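Local coordinates for alpha-1,2-mannosidase (Trichoderma reesei, PDB 1HCU), which cleaves alpha-1,2-linked mannose residues, four in succession, probably from high-mannose N-glycans, as a calcium-dependent glycosidase of family 47, at residues S305-S310 against R391-E396; Y343-S348 against S377-W382; I350-F355 against F381-P386. All blocks are in the same frame, centred on the assembly; numbering follows the deposited sequence.

Interactions 1 and 3 meet at the predicted active site, while interaction 2 lies farther out, its centre about 15 Å from that of interaction 1. Arg391 of interaction 1 and Glu353 of interaction 3, the predicted proton donor, form a salt bridge, with Arg391 NE 2.9 Å from Glu353 OE2. Both contacts reach one sheet, in which strand 300-306 neighbours strand 354-356. Interactions 2 and 3 both use Phe381, whose ring is reached from 343-348 and from 350-355. Tyr343 of interaction 2 extends back to interaction 1, where its OH lies 2.7 Å from His307 NE2. The side chain of Glu393, another predicted active-site residue, comes within about 5 Å of the bound calcium ion.

Interaction 1. Residues S305-S310 against R391-E396; sequences SGHLAS and RPETLE
His307 lies flat between Arg391 and Thr394 where the end of strand 300-306 meets the start of helix 393-405, one of the helices of the (alpha/alpha)7 barrel of family 47. Arg391 CB sits over one face of the imidazole, 3.8 Å from the ring centroid, a CH-pi contact in which the two side chains run past each other in opposite directions. Thr394 OG1 lies over the opposite face, offset toward the rim. A chi1 of -157° sets the His307 ring beside its own carbonyl carbon and turns ND1 to Glu393 OE2, 2.8 Å away. That bond is weak and bent, and the carboxylate stands 81° to the ring; the imidazole is held more firmly at NE2, by Tyr343 OH. Glu393 is a predicted active-site residue. The Glu393 and Leu308 side chains lie side by side, pointing the same way, with OE1 near CD2. Leu308 CD2 also covers one face of the Arg391 guanidinium, at 3.6 Å from NH1, while Arg391 NE forms a salt bridge with Glu353. Close by, Ser310 OG links the two segments: it accepts a hydrogen bond from Thr394 OG1 (3.0 Å) and donates one to His307 O (2.6 Å).

Interaction 2. Residues Y343-S348 against S377-W382; sequences YTQTAS and SSAGFW
Gln345 NE2 and Thr346 CG2 both approach the Phe381 ring at its edge, near the ring plane, rather than over a face; CE2 is 4.1 Å from the amide nitrogen and CZ 4.4 Å from the methyl. Phe375 makes an edge-to-face pair with the same ring. The contact joins two helix ends of the family 47 mannosidase: the loop that leaves helix 326-344 meets the C-terminal turn of helix 373-379, where Gly380 breaks the helix with a positive phi of 93°. The Gln345 amide does most of the work. Its chain sets out with CG anti to the carbonyl carbon (chi1 -57°) and runs on extended, so that the amide arrives against the backbone of Ala379. The stronger bond of NE2 goes to Gly341 O, in the last turn of helix 326-344; the one to Ala379 O, 3.0 Å away, is weak and bent. OE1 comes as near as 3.2 Å to Ala379 CA and 3.8 Å to Ala379 CB. Thr346, by contrast, turns its polar end to Ile350 O, leaving the methyl for the phenyl edge. Gln345 OE1 and Ser378 O, two acceptors only 3.4 Å apart, are reconciled by Arg287, whose NH1 is hydrogen-bonded to both.

Interaction 3. Residues I350-F355 against F381-P386; sequences IGPEGF and FWVTAP
Phe355 and Phe381 each carry CG between the backbone N and the carbonyl carbon (chi1 64° and 71°), and these matching torsions swing the two side chains across each other at about a right angle. The rings meet obliquely, planes 68° apart and centroids 5.5 Å apart, and the closest touch is made by Phe355 CB on Phe381 CD1 at 3.7 Å. Pro352 extends this apolar patch: its CG approaches CE1 of Phe381, and its CB rests 3.6 Å from Val383 CG1. Thr342 of helix 326-344 also packs against Pro352 and both phenylalanines.

The backbones that carry these side chains form an antiparallel pairing of strand 354-356 with strand 382-383 and with Ala385 just past the corner at Thr384, interrupted by a classic beta bulge. Gly354 and Ala385 are a hydrogen-bonded pair, Phe355 and Val383 a non-hydrogen-bonded one, and the register slips by one residue between them. Gly354 O therefore accepts two hydrogen bonds, from Ala385 N at 3.0 Å and from Thr384 N at 2.9 Å, both from above the same face of its carbonyl plane. A second bulge sits beside it: Ala385 O accepts Gly354 N at 3.1 Å on a lone pair, in the carbonyl plane, and a bent, weak bond from Glu353 N at 2.8 Å. Ala385 O thus joins Glu353, the predicted proton donor, to its neighbour Gly354. The Glu353 CB lies 3.7 Å from Ala385 CB, but beyond that the chain bends and leads away from 381-386, carrying OE2 to its salt-bridge partner, Arg391 NE.

Interaction 1. Residues S305-S310 against R391-E396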
loop_
_atom_site.group_PDB
_atom_site.type_symbol
_atom_site.label_atom_id
_atom_site.label_comp_id
_atom_site.label_asym_id
_atom_site.label_seq_id
_atom_site.Cartn_x
_atom_site.Cartn_y
_atom_site.Cartn_z
ATOM N N SER A 305 9.246 8.766 11.958
ATOM C CA SER A 305 8.786 8.007 10.808
ATOM C C SER A 305 8.277 6.636 11.248
ATOM O O SER A 305 8.151 6.371 12.440
ATOM C CB SER A 305 9.925 7.874 9.795
ATOM O OG SER A 305 9.446 7.535 8.510
ATOM N N GLY A 306 7.976 5.761 10.297
ATOM C CA GLY A 306 7.470 4.454 10.673
ATOM C C GLY A 306 7.381 3.522 9.495
ATOM O O GLY A 306 7.813 3.853 8.396
ATOM N N HIS A 307 6.789 2.357 9.721
ATOM C CA HIS A 307 6.664 1.346 8.682
ATOM C C HIS A 307 5.883 1.791 7.438
ATOM O O HIS A 307 6.158 1.318 6.336
ATOM C CB HIS A 307 6.042 0.091 9.287
ATOM C CG HIS A 307 6.353 -1.160 8.532
ATOM N ND1 HIS A 307 5.917 -1.380 7.243
ATOM C CD2 HIS A 307 7.045 -2.268 8.890
ATOM C CE1 HIS A 307 6.324 -2.571 6.842
ATOM N NE2 HIS A 307 7.009 -3.130 7.821
ATOM N N LEU A 308 4.919 2.694 7.596
ATOM C CA LEU A 308 4.140 3.151 6.436
ATOM C C LEU A 308 5.023 3.893 5.441
ATOM O O LEU A 308 4.917 3.685 4.231
ATOM C CB LEU A 308 2.976 4.065 6.867
ATOM C CG LEU A 308 1.789 3.431 7.603
ATOM C CD1 LEU A 308 0.795 4.518 8.011
ATOM C CD2 LEU A 308 1.110 2.399 6.705
ATOM N N ALA A 309 5.904 4.750 5.951
ATOM C CA ALA A 309 6.793 5.521 5.080
ATOM C C ALA A 309 7.863 4.674 4.394
ATOM O O ALA A 309 8.535 5.152 3.483
ATOM C CB ALA A 309 7.457 6.638 5.866
ATOM N N SER A 310 8.025 3.422 4.812
ATOM C CA SER A 310 9.057 2.601 4.197
ATOM C C SER A 310 8.737 2.213 2.752
ATOM O O SER A 310 9.579 1.639 2.063
ATOM C CB SER A 310 9.323 1.344 5.032
ATOM O OG SER A 310 8.225 0.455 4.993
ATOM N N ARG A 391 2.480 -5.586 8.030
ATOM C CA ARG A 391 2.561 -4.612 6.936
ATOM C C ARG A 391 3.519 -5.078 5.849
ATOM O O ARG A 391 4.380 -5.919 6.090
ATOM C CB ARG A 391 2.962 -3.227 7.450
ATOM C CG ARG A 391 1.832 -2.551 8.237
ATOM C CD ARG A 391 2.123 -1.091 8.472
ATOM N NE ARG A 391 1.180 -0.433 9.377
ATOM C CZ ARG A 391 -0.102 -0.177 9.111
ATOM N NH1 ARG A 391 -0.644 -0.528 7.947
ATOM N NH2 ARG A 391 -0.836 0.467 10.011
ATOM N N PRO A 392 3.376 -4.539 4.635
ATOM C CA PRO A 392 4.257 -4.965 3.549
ATOM C C PRO A 392 5.218 -3.932 2.967
ATOM O O PRO A 392 6.075 -4.276 2.150
ATOM C CB PRO A 392 3.261 -5.407 2.503
ATOM C CG PRO A 392 2.244 -4.262 2.590
ATOM C CD PRO A 392 2.132 -3.955 4.093
ATOM N N GLU A 393 5.080 -2.679 3.374
ATOM C CA GLU A 393 5.901 -1.616 2.814
ATOM C C GLU A 393 7.391 -1.874 2.623
ATOM O O GLU A 393 7.958 -1.477 1.612
ATOM C CB GLU A 393 5.712 -0.332 3.619
ATOM C CG GLU A 393 4.297 0.215 3.552
ATOM C CD GLU A 393 3.361 -0.473 4.521
ATOM O OE1 GLU A 393 2.139 -0.258 4.415
ATOM O OE2 GLU A 393 3.841 -1.219 5.390
ATOM N N THR A 394 8.031 -2.527 3.583
ATOM C CA THR A 394 9.457 -2.786 3.482
ATOM C C THR A 394 9.776 -3.868 2.447
ATOM O O THR A 394 10.704 -3.712 1.635
ATOM C CB THR A 394 10.015 -3.138 4.870
ATOM O OG1 THR A 394 9.887 -1.989 5.719
ATOM C CG2 THR A 394 11.474 -3.539 4.789
ATOM N N LEU A 395 8.996 -4.947 2.471
ATOM C CA LEU A 395 9.163 -6.027 1.510
ATOM C C LEU A 395 8.897 -5.424 0.136
ATOM O O LEU A 395 9.497 -5.823 -0.867
ATOM C CB LEU A 395 8.161 -7.147 1.790
ATOM C CG LEU A 395 8.436 -7.965 3.053
ATOM C CD1 LEU A 395 7.158 -8.664 3.469
ATOM C CD2 LEU A 395 9.570 -8.974 2.796
ATOM N N GLU A 396 8.001 -4.442 0.104
ATOM C CA GLU A 396 7.661 -3.762 -1.139
ATOM C C GLU A 396 8.893 -3.034 -1.664
ATOM O O GLU A 396 9.295 -3.228 -2.811
ATOM C CB GLU A 396 6.536 -2.747 -0.902
ATOM C CG GLU A 396 6.023 -2.031 -2.148
ATOM C CD GLU A 396 4.882 -1.081 -1.814
ATOM O OE1 GLU A 396 4.242 -1.288 -0.764
ATOM O OE2 GLU A 396 4.615 -0.140 -2.593
#

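Interaction 2. Residues Y343-S348 against S377-W382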
loop_
_atom_site.group_PDB
_atom_site.type_symbol
_atom_site.label_atom_id
_atom_site.label_comp_id
_atom_site.label_asym_id
_atom_site.label_seq_id
_atom_site.Cartn_x
_atom_site.Cartn_y
_atom_site.Cartn_z
ATOM N N TYR A 343 14.646 -3.164 10.665
ATOM C CA TYR A 343 14.218 -4.561 10.723
ATOM C C TYR A 343 15.374 -5.374 11.327
ATOM O O TYR A 343 15.242 -5.994 12.381
ATOM C CB TYR A 343 13.938 -5.086 9.309
ATOM C CG TYR A 343 12.487 -5.141 8.884
ATOM C CD1 TYR A 343 11.822 -6.364 8.789
ATOM C CD2 TYR A 343 11.783 -3.979 8.547
ATOM C CE1 TYR A 343 10.500 -6.437 8.371
ATOM C CE2 TYR A 343 10.454 -4.039 8.128
ATOM C CZ TYR A 343 9.818 -5.273 8.042
ATOM O OH TYR A 343 8.503 -5.353 7.649
ATOM N N THR A 344 16.507 -5.327 10.630
ATOM C CA THR A 344 17.727 -6.056 10.975
ATOM C C THR A 344 18.350 -5.731 12.336
ATOM O O THR A 344 19.117 -6.528 12.867
ATOM C CB THR A 344 18.816 -5.840 9.860
ATOM O OG1 THR A 344 19.896 -6.762 10.036
ATOM C CG2 THR A 344 19.372 -4.424 9.922
ATOM N N GLN A 345 18.015 -4.585 12.920
ATOM C CA GLN A 345 18.615 -4.245 14.204
ATOM C C GLN A 345 17.774 -4.495 15.457
ATOM O O GLN A 345 18.273 -4.332 16.577
ATOM C CB GLN A 345 19.127 -2.801 14.166
ATOM C CG GLN A 345 20.129 -2.586 13.036
ATOM C CD GLN A 345 20.782 -1.218 13.059
ATOM O OE1 GLN A 345 21.785 -1.005 13.746
ATOM N NE2 GLN A 345 20.208 -0.273 12.309
ATOM N N THR A 346 16.517 -4.900 15.297
ATOM C CA THR A 346 15.701 -5.186 16.473
ATOM C C THR A 346 16.010 -6.615 16.919
ATOM O O THR A 346 16.703 -7.355 16.218
ATOM C CB THR A 346 14.180 -5.084 16.188
ATOM O OG1 THR A 346 13.799 -6.093 15.242
ATOM C CG2 THR A 346 13.829 -3.703 15.635
ATOM N N ALA A 347 15.490 -7.004 18.077
ATOM C CA ALA A 347 15.724 -8.345 18.587
ATOM C C ALA A 347 14.977 -9.373 17.743
ATOM O O ALA A 347 15.472 -10.474 17.517
ATOM C CB ALA A 347 15.292 -8.437 20.052
ATOM N N SER A 348 13.793 -9.020 17.254
ATOM C CA SER A 348 13.037 -9.967 16.441
ATOM C C SER A 348 13.448 -9.940 14.963
ATOM O O SER A 348 13.115 -10.855 14.204
ATOM C CB SER A 348 11.539 -9.684 16.541
ATOM O OG SER A 348 11.227 -8.430 15.959
ATOM N N SER A 377 22.361 4.532 20.192
ATOM C CA SER A 377 23.756 4.777 19.863
ATOM C C SER A 377 24.280 3.909 18.726
ATOM O O SER A 377 24.972 4.403 17.844
ATOM C CB SER A 377 24.635 4.583 21.104
ATOM O OG SER A 377 24.395 5.613 22.049
ATOM N N SER A 378 23.950 2.623 18.741
ATOM C CA SER A 378 24.424 1.735 17.687
ATOM C C SER A 378 23.416 1.473 16.564
ATOM O O SER A 378 23.817 1.212 15.435
ATOM C CB SER A 378 24.877 0.401 18.285
ATOM O OG SER A 378 23.793 -0.308 18.860
ATOM N N ALA A 379 22.120 1.555 16.862
ATOM C CA ALA A 379 21.100 1.295 15.852
ATOM C C ALA A 379 20.750 2.508 14.995
ATOM O O ALA A 379 20.433 2.367 13.812
ATOM C CB ALA A 379 19.846 0.760 16.508
ATOM N N GLY A 380 20.785 3.697 15.586
ATOM C CA GLY A 380 20.470 4.890 14.828
ATOM C C GLY A 380 19.015 5.319 14.913
ATOM O O GLY A 380 18.584 6.198 14.168
ATOM N N PHE A 381 18.250 4.707 15.813
ATOM C CA PHE A 381 16.842 5.064 15.983
ATOM C C PHE A 381 16.302 4.424 17.255
ATOM O O PHE A 381 16.923 3.523 17.813
ATOM C CB PHE A 381 16.028 4.570 14.770
ATOM C CG PHE A 381 15.851 3.061 14.714
ATOM C CD1 PHE A 381 14.744 2.450 15.302
ATOM C CD2 PHE A 381 16.801 2.254 14.089
ATOM C CE1 PHE A 381 14.582 1.052 15.268
ATOM C CE2 PHE A 381 16.656 0.865 14.049
ATOM C CZ PHE A 381 15.543 0.259 14.640
ATOM N N TRP A 382 15.170 4.913 17.744
ATOM C CA TRP A 382 14.547 4.281 18.896
ATOM C C TRP A 382 13.088 4.045 18.534
ATOM O O TRP A 382 12.538 4.710 17.654
ATOM C CB TRP A 382 14.703 5.119 20.170
ATOM C CG TRP A 382 14.027 6.425 20.191
ATOM C CD1 TRP A 382 12.738 6.678 20.556
ATOM C CD2 TRP A 382 14.624 7.692 19.904
ATOM N NE1 TRP A 382 12.494 8.028 20.524
ATOM C CE2 TRP A 382 13.632 8.678 20.128
ATOM C CE3 TRP A 382 15.900 8.091 19.485
ATOM C CZ2 TRP A 382 13.875 10.042 19.947
ATOM C CZ3 TRP A 382 16.148 9.446 19.304
ATOM C CH2 TRP A 382 15.137 10.408 19.536
#

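Interaction 3. Residues I350-F355 against F381-P386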
loop_
_atom_site.group_PDB
_atom_site.type_symbol
_atom_site.label_atom_id
_atom_site.label_comp_id
_atom_site.label_asym_id
_atom_site.label_seq_id
_atom_site.Cartn_x
_atom_site.Cartn_y
_atom_site.Cartn_z
ATOM N N ILE A 350 12.387 -7.711 13.025
ATOM C CA ILE A 350 11.221 -7.115 12.373
ATOM C C ILE A 350 11.169 -5.614 12.688
ATOM O O ILE A 350 11.425 -5.209 13.824
ATOM C CB ILE A 350 9.902 -7.793 12.861
ATOM C CG1 ILE A 350 9.926 -9.282 12.488
ATOM C CG2 ILE A 350 8.680 -7.102 12.240
ATOM C CD1 ILE A 350 8.789 -10.103 13.079
ATOM N N GLY A 351 10.836 -4.798 11.688
ATOM C CA GLY A 351 10.783 -3.355 11.884
ATOM C C GLY A 351 9.629 -2.847 12.739
ATOM O O GLY A 351 8.548 -3.429 12.727
ATOM N N PRO A 352 9.831 -1.754 13.494
ATOM C CA PRO A 352 8.802 -1.165 14.359
ATOM C C PRO A 352 7.753 -0.386 13.570
ATOM O O PRO A 352 7.989 0.002 12.432
ATOM C CB PRO A 352 9.611 -0.264 15.287
ATOM C CG PRO A 352 10.707 0.222 14.388
ATOM C CD PRO A 352 11.110 -1.031 13.629
ATOM N N GLU A 353 6.598 -0.172 14.189
ATOM C CA GLU A 353 5.493 0.556 13.570
ATOM C C GLU A 353 5.847 2.035 13.488
ATOM O O GLU A 353 5.549 2.718 12.504
ATOM C CB GLU A 353 4.240 0.375 14.416
ATOM C CG GLU A 353 3.035 -0.044 13.630
ATOM C CD GLU A 353 2.405 1.108 12.924
ATOM O OE1 GLU A 353 2.434 2.207 13.506
ATOM O OE2 GLU A 353 1.874 0.923 11.816
ATOM N N GLY A 354 6.489 2.513 14.545
ATOM C CA GLY A 354 6.908 3.893 14.607
ATOM C C GLY A 354 8.255 3.973 15.296
ATOM O O GLY A 354 8.492 3.257 16.270
ATOM N N PHE A 355 9.137 4.825 14.781
ATOM C CA PHE A 355 10.459 5.009 15.359
ATOM C C PHE A 355 10.903 6.454 15.175
ATOM O O PHE A 355 10.346 7.182 14.351
ATOM C CB PHE A 355 11.480 4.045 14.721
ATOM C CG PHE A 355 11.721 4.283 13.250
ATOM C CD1 PHE A 355 12.704 5.170 12.818
ATOM C CD2 PHE A 355 10.954 3.619 12.295
ATOM C CE1 PHE A 355 12.924 5.390 11.458
ATOM C CE2 PHE A 355 11.166 3.833 10.931
ATOM C CZ PHE A 355 12.153 4.720 10.513
ATOM N N PHE A 381 18.250 4.707 15.813
ATOM C CA PHE A 381 16.842 5.064 15.983
ATOM C C PHE A 381 16.302 4.424 17.255
ATOM O O PHE A 381 16.923 3.523 17.813
ATOM C CB PHE A 381 16.028 4.570 14.770
ATOM C CG PHE A 381 15.851 3.061 14.714
ATOM C CD1 PHE A 381 14.744 2.450 15.302
ATOM C CD2 PHE A 381 16.801 2.254 14.089
ATOM C CE1 PHE A 381 14.582 1.052 15.268
ATOM C CE2 PHE A 381 16.656 0.865 14.049
ATOM C CZ PHE A 381 15.543 0.259 14.640
ATOM N N TRP A 382 15.170 4.913 17.744
ATOM C CA TRP A 382 14.547 4.281 18.896
ATOM C C TRP A 382 13.088 4.045 18.534
ATOM O O TRP A 382 12.538 4.710 17.654
ATOM C CB TRP A 382 14.703 5.119 20.170
ATOM C CG TRP A 382 14.027 6.425 20.191
ATOM C CD1 TRP A 382 12.738 6.678 20.556
ATOM C CD2 TRP A 382 14.624 7.692 19.904
ATOM N NE1 TRP A 382 12.494 8.028 20.524
ATOM C CE2 TRP A 382 13.632 8.678 20.128
ATOM C CE3 TRP A 382 15.900 8.091 19.485
ATOM C CZ2 TRP A 382 13.875 10.042 19.947
ATOM C CZ3 TRP A 382 16.148 9.446 19.304
ATOM C CH2 TRP A 382 15.137 10.408 19.536
ATOM N N VAL A 383 12.473 3.074 19.194
ATOM C CA VAL A 383 11.091 2.708 18.914
ATOM C C VAL A 383 10.079 3.523 19.690
ATOM O O VAL A 383 10.228 3.728 20.890
ATOM C CB VAL A 383 10.843 1.221 19.237
ATOM C CG1 VAL A 383 9.456 0.805 18.760
ATOM C CG2 VAL A 383 11.922 0.367 18.596
ATOM N N THR A 384 9.041 3.968 18.988
ATOM C CA THR A 384 7.966 4.745 19.590
ATOM C C THR A 384 6.667 3.927 19.544
ATOM O O THR A 384 5.773 4.114 20.369
ATOM C CB THR A 384 7.751 6.089 18.843
ATOM O OG1 THR A 384 7.505 5.834 17.459
ATOM C CG2 THR A 384 8.984 6.989 18.972
ATOM N N ALA A 385 6.580 3.021 18.571
ATOM C CA ALA A 385 5.414 2.154 18.398
ATOM C C ALA A 385 5.995 0.793 18.049
ATOM O O ALA A 385 6.323 0.525 16.893
ATOM C CB ALA A 385 4.536 2.665 17.269
ATOM N N PRO A 386 6.116 -0.087 19.051
ATOM C CA PRO A 386 6.665 -1.445 18.964
ATOM C C PRO A 386 5.948 -2.535 18.186
ATOM O O PRO A 386 6.589 -3.482 17.726
ATOM C CB PRO A 386 6.846 -1.827 20.432
ATOM C CG PRO A 386 5.670 -1.157 21.082
ATOM C CD PRO A 386 5.643 0.204 20.423
#